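Local coordinates for protein EmGH1 (Erythrobacter marinus, PDB 5Z87) that probably acts as a family 3 glycoside hydrolase, cleaving beta-glucosidic bonds and possibly related xylosidic or arabinofuranosidic ones, at residues Phe128-His133 and Ser231-Ala236; Pro124-Glu129 and Glu307-Ser312; Gly214-Pro219 and Gly273-Met278. All coordinates share one frame; numbering follows the deposited sequence.

Contact 1: Phe128-His133 and Ser231-Ala236. With DTT (2,3-dihydroxy-1,4-dithiobutane), chain C.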
# COMPACT_ATOMS: atom_id res chain seq x y z
N PHE A 128 -20.81 19.02 21.61
CA PHE A 128 -19.81 18.79 20.58
C PHE A 128 -20.44 18.98 19.20
O PHE A 128 -21.48 18.38 18.91
CB PHE A 128 -19.20 17.38 20.68
CG PHE A 128 -18.28 17.19 21.85
CD1 PHE A 128 -17.09 17.89 21.94
CD2 PHE A 128 -18.60 16.27 22.85
CE1 PHE A 128 -16.23 17.71 23.02
CE2 PHE A 128 -17.74 16.07 23.92
CZ PHE A 128 -16.55 16.82 24.01
N GLU A 129 -19.81 19.80 18.37
CA GLU A 129 -20.25 19.97 16.99
C GLU A 129 -19.07 19.69 16.06
O GLU A 129 -17.96 19.44 16.51
CB GLU A 129 -20.84 21.37 16.76
CG GLU A 129 -22.06 21.68 17.67
CD GLU A 129 -23.31 20.96 17.23
OE1 GLU A 129 -24.29 20.92 18.02
OE2 GLU A 129 -23.34 20.41 16.10
N GLU A 130 -19.32 19.70 14.75
CA GLU A 130 -18.28 19.53 13.75
C GLU A 130 -17.91 20.90 13.19
O GLU A 130 -18.79 21.70 12.88
CB GLU A 130 -18.72 18.62 12.60
CG GLU A 130 -19.21 17.27 13.04
CD GLU A 130 -18.08 16.31 13.40
OE1 GLU A 130 -18.39 15.17 13.81
OE2 GLU A 130 -16.89 16.70 13.27
N CYS A 131 -16.61 21.16 13.07
CA CYS A 131 -16.07 22.44 12.61
C CYS A 131 -14.97 22.23 11.58
O CYS A 131 -13.92 22.87 11.65
CB CYS A 131 -15.52 23.24 13.79
SG CYS A 131 -16.80 23.81 14.95
N LEU A 132 -15.19 21.35 10.61
CA LEU A 132 -14.13 20.99 9.66
C LEU A 132 -13.68 22.19 8.84
O LEU A 132 -12.48 22.45 8.70
CB LEU A 132 -14.62 19.87 8.73
CG LEU A 132 -13.63 19.33 7.69
CD1 LEU A 132 -12.39 18.74 8.33
CD2 LEU A 132 -14.32 18.30 6.83
N HIS A 133 -14.63 22.94 8.29
CA HIS A 133 -14.35 24.10 7.45
C HIS A 133 -15.41 25.16 7.73
O HIS A 133 -16.03 25.71 6.82
CB HIS A 133 -14.32 23.69 5.97
CG HIS A 133 -15.62 23.11 5.49
ND1 HIS A 133 -16.61 23.88 4.93
CD2 HIS A 133 -16.10 21.85 5.53
CE1 HIS A 133 -17.64 23.11 4.63
NE2 HIS A 133 -17.36 21.87 4.99
N SER A 231 -10.78 18.68 19.33
CA SER A 231 -10.46 17.26 19.50
C SER A 231 -9.75 16.80 18.22
O SER A 231 -10.38 16.38 17.25
CB SER A 231 -11.70 16.41 19.78
OG SER A 231 -12.61 17.11 20.61
N VAL A 232 -8.42 16.86 18.22
CA VAL A 232 -7.68 16.52 17.00
C VAL A 232 -7.84 15.04 16.70
O VAL A 232 -7.81 14.19 17.61
CB VAL A 232 -6.20 16.94 17.15
CG1 VAL A 232 -6.10 18.46 17.20
CG2 VAL A 232 -5.61 16.34 18.42
N LYS A 233 -8.05 14.72 15.43
CA LYS A 233 -8.41 13.37 15.01
C LYS A 233 -7.71 13.08 13.69
O LYS A 233 -7.26 14.00 13.01
CB LYS A 233 -9.93 13.23 14.90
CG LYS A 233 -10.54 14.15 13.86
CD LYS A 233 -12.04 14.00 13.78
CE LYS A 233 -12.58 14.63 12.49
NZ LYS A 233 -14.08 14.83 12.50
N HIS A 234 -7.59 11.79 13.32
CA HIS A 234 -7.95 10.62 14.10
C HIS A 234 -6.70 9.83 14.51
O HIS A 234 -6.00 9.32 13.65
CB HIS A 234 -8.89 9.71 13.31
CG HIS A 234 -10.03 10.43 12.66
ND1 HIS A 234 -9.86 11.24 11.55
CD2 HIS A 234 -11.36 10.43 12.93
CE1 HIS A 234 -11.04 11.71 11.18
NE2 HIS A 234 -11.96 11.23 11.99
N PHE A 235 -6.47 9.72 15.83
CA PHE A 235 -5.23 9.22 16.41
C PHE A 235 -5.15 7.70 16.29
O PHE A 235 -5.93 6.99 16.93
CB PHE A 235 -5.20 9.62 17.89
CG PHE A 235 -3.84 9.67 18.50
CD1 PHE A 235 -2.86 10.50 17.98
CD2 PHE A 235 -3.56 8.93 19.64
CE1 PHE A 235 -1.61 10.58 18.58
CE2 PHE A 235 -2.31 8.99 20.25
CZ PHE A 235 -1.33 9.82 19.72
N ALA A 236 -4.21 7.17 15.49
CA ALA A 236 -3.28 7.87 14.61
C ALA A 236 -3.04 6.94 13.42
O ALA A 236 -3.01 5.72 13.59
CB ALA A 236 -1.96 8.18 15.32
S1 DTT C . -17.12 8.50 12.15
C1 DTT C . -15.79 9.76 12.03
C2 DTT C . -16.04 11.27 12.28
O2 DTT C . -14.76 11.87 12.30
C3 DTT C . -16.88 11.74 13.50
O3 DTT C . -16.42 13.00 14.00
C4 DTT C . -18.35 11.93 13.15
S4 DTT C . -19.46 10.56 13.55
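K233 reaches across to E130, and the path of its side chain shows how one lysine can serve several partners. At CB the chain turns so that CG lies between the backbone N and the carbonyl carbon (chi1 62°), which lays CG over the centre of the neighbouring H234 ring, 3.6 Å above its plane. From CG outward the chain is extended. CD only skirts the bound dithiothreitol (DTT), probably a crystallisation additive, while CE comes to 3.5 Å from DTT O2. The tip gathers the polar contacts: K233 NZ donates to DTT O2 at 3.0 Å, weakly to DTT O3, and also to the backbone oxygen of F178. Crossing at about a right angle, the bent side chain of E130 adds a long salt bridge, with OE2 3.5 Å from K233 NZ. The other oxygen, E130 OE1, accepts from DTT O3 at 2.9 Å and is also bonded to Y93 OH. H234 meets DTT O2 through NE2, in the ring plane, while D183 holds its ND1. A cis peptide joins K233 to H234, and the Lys-His pair on strand 229-235 lines the buried pocket of a family 3 TIM-type barrel, consistent with the sugar-binding site of relatives.

Contact 2: Pro124-Glu129 and Glu307-Ser312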
# COMPACT_ATOMS: atom_id res chain seq x y z
N PRO A 124 -22.49 21.14 33.59
CA PRO A 124 -23.12 21.17 32.27
C PRO A 124 -22.50 20.12 31.35
O PRO A 124 -21.45 19.54 31.64
CB PRO A 124 -22.85 22.60 31.76
CG PRO A 124 -22.14 23.32 32.91
CD PRO A 124 -21.51 22.24 33.74
N ALA A 125 -23.18 19.87 30.24
CA ALA A 125 -22.66 18.98 29.21
C ALA A 125 -21.66 19.70 28.31
O ALA A 125 -21.77 20.90 28.06
CB ALA A 125 -23.82 18.44 28.37
N PHE A 126 -20.65 18.96 27.85
CA PHE A 126 -19.98 19.35 26.61
C PHE A 126 -20.99 19.24 25.48
O PHE A 126 -21.79 18.31 25.44
CB PHE A 126 -18.76 18.47 26.31
CG PHE A 126 -17.44 19.07 26.77
CD1 PHE A 126 -17.06 20.35 26.38
CD2 PHE A 126 -16.58 18.35 27.59
CE1 PHE A 126 -15.85 20.90 26.81
CE2 PHE A 126 -15.36 18.90 28.02
CZ PHE A 126 -15.01 20.17 27.63
N VAL A 127 -20.99 20.23 24.60
CA VAL A 127 -21.87 20.24 23.43
C VAL A 127 -20.94 20.19 22.23
O VAL A 127 -20.33 21.21 21.87
CB VAL A 127 -22.79 21.47 23.39
CG1 VAL A 127 -23.66 21.46 22.14
CG2 VAL A 127 -23.65 21.52 24.65
N PHE A 128 -20.81 19.02 21.61
CA PHE A 128 -19.81 18.79 20.58
C PHE A 128 -20.44 18.98 19.20
O PHE A 128 -21.48 18.38 18.91
CB PHE A 128 -19.20 17.38 20.68
CG PHE A 128 -18.28 17.19 21.85
CD1 PHE A 128 -17.09 17.89 21.94
CD2 PHE A 128 -18.60 16.27 22.85
CE1 PHE A 128 -16.23 17.71 23.02
CE2 PHE A 128 -17.74 16.07 23.92
CZ PHE A 128 -16.55 16.82 24.01
N GLU A 129 -19.81 19.80 18.37
CA GLU A 129 -20.25 19.97 16.99
C GLU A 129 -19.07 19.69 16.06
O GLU A 129 -17.96 19.44 16.51
CB GLU A 129 -20.84 21.37 16.76
CG GLU A 129 -22.06 21.68 17.67
CD GLU A 129 -23.31 20.96 17.23
OE1 GLU A 129 -24.29 20.92 18.02
OE2 GLU A 129 -23.34 20.41 16.10
N GLU A 307 -2.86 16.35 29.03
CA GLU A 307 -3.72 16.39 30.21
C GLU A 307 -5.19 16.54 29.86
O GLU A 307 -6.03 16.60 30.77
CB GLU A 307 -3.25 17.50 31.15
CG GLU A 307 -2.02 17.04 31.96
CD GLU A 307 -1.26 18.16 32.64
OE1 GLU A 307 -1.54 19.35 32.36
OE2 GLU A 307 -0.38 17.84 33.47
N GLY A 308 -5.54 16.56 28.58
CA GLY A 308 -6.92 16.69 28.16
C GLY A 308 -7.63 15.35 28.11
O GLY A 308 -7.25 14.39 28.78
N TYR A 309 -8.68 15.30 27.30
CA TYR A 309 -9.52 14.13 27.16
C TYR A 309 -9.28 13.43 25.82
O TYR A 309 -8.96 14.06 24.81
CB TYR A 309 -11.01 14.49 27.30
CG TYR A 309 -11.52 15.40 26.22
CD1 TYR A 309 -12.02 14.89 25.02
CD2 TYR A 309 -11.51 16.78 26.38
CE1 TYR A 309 -12.49 15.72 24.02
CE2 TYR A 309 -11.97 17.63 25.38
CZ TYR A 309 -12.46 17.09 24.20
OH TYR A 309 -12.92 17.91 23.19
N VAL A 310 -9.43 12.12 25.84
CA VAL A 310 -9.50 11.30 24.65
C VAL A 310 -10.95 10.90 24.45
O VAL A 310 -11.55 10.26 25.32
CB VAL A 310 -8.59 10.07 24.75
CG1 VAL A 310 -8.88 9.12 23.59
CG2 VAL A 310 -7.13 10.48 24.75
N VAL A 311 -11.52 11.29 23.33
CA VAL A 311 -12.88 10.90 22.98
C VAL A 311 -12.80 9.82 21.90
O VAL A 311 -11.91 9.84 21.04
CB VAL A 311 -13.73 12.10 22.52
CG1 VAL A 311 -13.04 12.85 21.37
CG2 VAL A 311 -15.13 11.66 22.14
N SER A 312 -13.69 8.84 22.00
CA SER A 312 -13.76 7.83 20.96
C SER A 312 -14.39 8.42 19.70
O SER A 312 -15.15 9.39 19.75
CB SER A 312 -14.60 6.64 21.43
OG SER A 312 -15.98 6.91 21.24
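F128 and Y309 extend toward each other from opposite directions and meet where the phenol oxygen reaches the rim of the phenylalanine. Y309 OH lies 3.3 Å from F128 CE1, close to the plane of the F128 ring, so the oxygen faces the C-H edge of that ring and not its pi face. The ring carbons follow at ordinary van der Waals range, Y309 CZ being 4.0 Å from F128 CE1. The two rings meet obliquely, their planes inclined at 52° and their centroids 5.9 Å apart. F126, two residues earlier on the same strand, also points toward Y309 and meets it obliquely, its CE2 4.5 Å from CE2 of the tyrosine and the planes at 44°. The three rings thus make an aromatic cluster inside the TIM-type barrel of the N-terminal domain, joining strand 126-129 to strand 309-311 across the interior, while the alternating V127 and V310 turn to the outer helices 101-116 and 293-303. With CG between the backbone N and the carbonyl carbon (chi1 64°), the Y309 ring projects inward, and V311 CG1 lies in plane at its edge. The hydroxyl is not left to aromatic contacts alone, for Y309 OH is hydrogen-bonded to S231 OG. F128 also stacks on F178. With an alanine at F128, a gap would probably open beside Y309 OH and CZ, F178 would lose its stacking partner, and the tyrosine ring could turn with less restraint. Residues of helix 366-382 close over the cluster, with A379 touching both F126 and Y309 and I376 adding to the contact with the tyrosine.

Contact 3: Gly214-Pro219 and Gly273-Met278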
# COMPACT_ATOMS: atom_id res chain seq x y z
N GLY A 214 -6.69 28.95 16.41
CA GLY A 214 -7.87 29.70 16.00
C GLY A 214 -9.12 29.28 16.75
O GLY A 214 -9.91 30.13 17.17
N LEU A 215 -9.32 27.98 16.93
CA LEU A 215 -10.54 27.50 17.58
C LEU A 215 -10.49 27.68 19.10
O LEU A 215 -11.51 27.97 19.73
CB LEU A 215 -10.79 26.03 17.23
CG LEU A 215 -11.40 25.75 15.85
CD1 LEU A 215 -11.33 24.25 15.53
CD2 LEU A 215 -12.85 26.25 15.79
N GLN A 216 -9.32 27.49 19.71
CA GLN A 216 -9.16 27.54 21.16
C GLN A 216 -8.57 28.85 21.65
O GLN A 216 -8.66 29.13 22.85
CB GLN A 216 -8.26 26.40 21.66
CG GLN A 216 -8.84 25.00 21.52
CD GLN A 216 -8.10 23.96 22.37
OE1 GLN A 216 -8.63 22.86 22.62
NE2 GLN A 216 -6.89 24.29 22.82
N GLY A 217 -7.95 29.64 20.78
CA GLY A 217 -7.10 30.72 21.20
C GLY A 217 -5.69 30.24 21.48
O GLY A 217 -5.40 29.04 21.55
N ALA A 218 -4.79 31.20 21.63
CA ALA A 218 -3.43 30.90 22.02
C ALA A 218 -3.43 30.16 23.37
O ALA A 218 -4.27 30.44 24.22
CB ALA A 218 -2.62 32.19 22.11
N PRO A 219 -2.51 29.22 23.57
CA PRO A 219 -2.53 28.41 24.81
C PRO A 219 -2.67 29.29 26.05
O PRO A 219 -1.96 30.28 26.21
CB PRO A 219 -1.18 27.69 24.79
CG PRO A 219 -0.69 27.77 23.39
CD PRO A 219 -1.29 29.00 22.78
N GLY A 273 -1.73 23.23 22.48
CA GLY A 273 -2.53 22.99 23.67
C GLY A 273 -3.93 22.49 23.42
O GLY A 273 -4.84 22.82 24.20
N SER A 274 -4.14 21.72 22.35
CA SER A 274 -5.42 21.07 22.12
C SER A 274 -5.89 20.38 23.40
O SER A 274 -5.13 19.68 24.05
CB SER A 274 -5.30 20.06 20.97
OG SER A 274 -6.51 19.36 20.73
N ILE A 275 -7.15 20.61 23.76
CA ILE A 275 -7.71 20.06 24.99
C ILE A 275 -8.18 18.63 24.77
O ILE A 275 -8.11 17.79 25.68
CB ILE A 275 -8.85 20.97 25.48
CG1 ILE A 275 -8.32 22.32 25.97
CG2 ILE A 275 -9.68 20.33 26.59
CD1 ILE A 275 -9.43 23.32 26.26
N GLY A 276 -8.69 18.32 23.57
CA GLY A 276 -9.21 17.01 23.27
C GLY A 276 -8.45 16.33 22.14
O GLY A 276 -7.65 16.94 21.42
N LEU A 277 -8.73 15.04 21.98
CA LEU A 277 -8.14 14.20 20.95
C LEU A 277 -9.09 13.04 20.71
O LEU A 277 -9.64 12.49 21.67
CB LEU A 277 -6.76 13.68 21.36
CG LEU A 277 -6.10 12.62 20.47
CD1 LEU A 277 -4.61 12.89 20.39
CD2 LEU A 277 -6.34 11.21 20.99
N MET A 278 -9.29 12.68 19.44
CA MET A 278 -10.13 11.54 19.08
C MET A 278 -9.31 10.43 18.42
O MET A 278 -8.41 10.70 17.63
CB MET A 278 -11.27 11.96 18.13
CG MET A 278 -12.17 10.82 17.67
SD MET A 278 -13.40 11.39 16.47
CE MET A 278 -14.53 12.31 17.49
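The carboxamide of Q216 is a small example of a side chain standing in for backbone: it meets both a carbonyl and an N-H of segment 273-278. Q216 NE2 donates to G273 O at 2.9 Å with an angle of 158° at the hydrogen; the oxygen lies nearly in the plane of the amide, although the nitrogen stands well above the carbonyl plane of G273. Q216 OE1 accepts from I275 N, also at 2.9 Å and at 154°, on a lone pair in its own carbonyl plane, and T230 N is a second donor gripping the same oxygen. Donor on one side and acceptor on the other fix which way round the amide lies. I275 CG1 packs against that oxygen, 3.4 Å from Q216 OE1. The contact ties together two alpha-to-beta turns of the barrel, one leading from helix 201-216 to strand 229-235, the other from helix 263-270 to strand 276-279. A chain extended beyond CG (chi2 -164°) carries the amide across. G217 and G273, each with positive phi, take the backbone out of its helix. Farther out, S274 OG, bonded to G276 O at 2.8 Å, also pairs with T230 OG1.

All three contacts are buried within the one barrel domain, but their chemistry changes with their place in it. Contact 1 is polar and charged and forms part of the ligand pocket; contact 2 is aromatic and apolar inside the barrel; contact 3, in the turns leading into the strands, is made by a buried amide bonded to backbone, yet lies beside the exposed A218 and P219. Contacts 1 and 2 share F128 on strand 126-129 and also touch through S231 and Y309. Strand 276-279 lies between strands 229-235 and 309-311, and segment 273-278 pairs through M278 with V232 and F235, and through I275 and L277 with Y309 and V311.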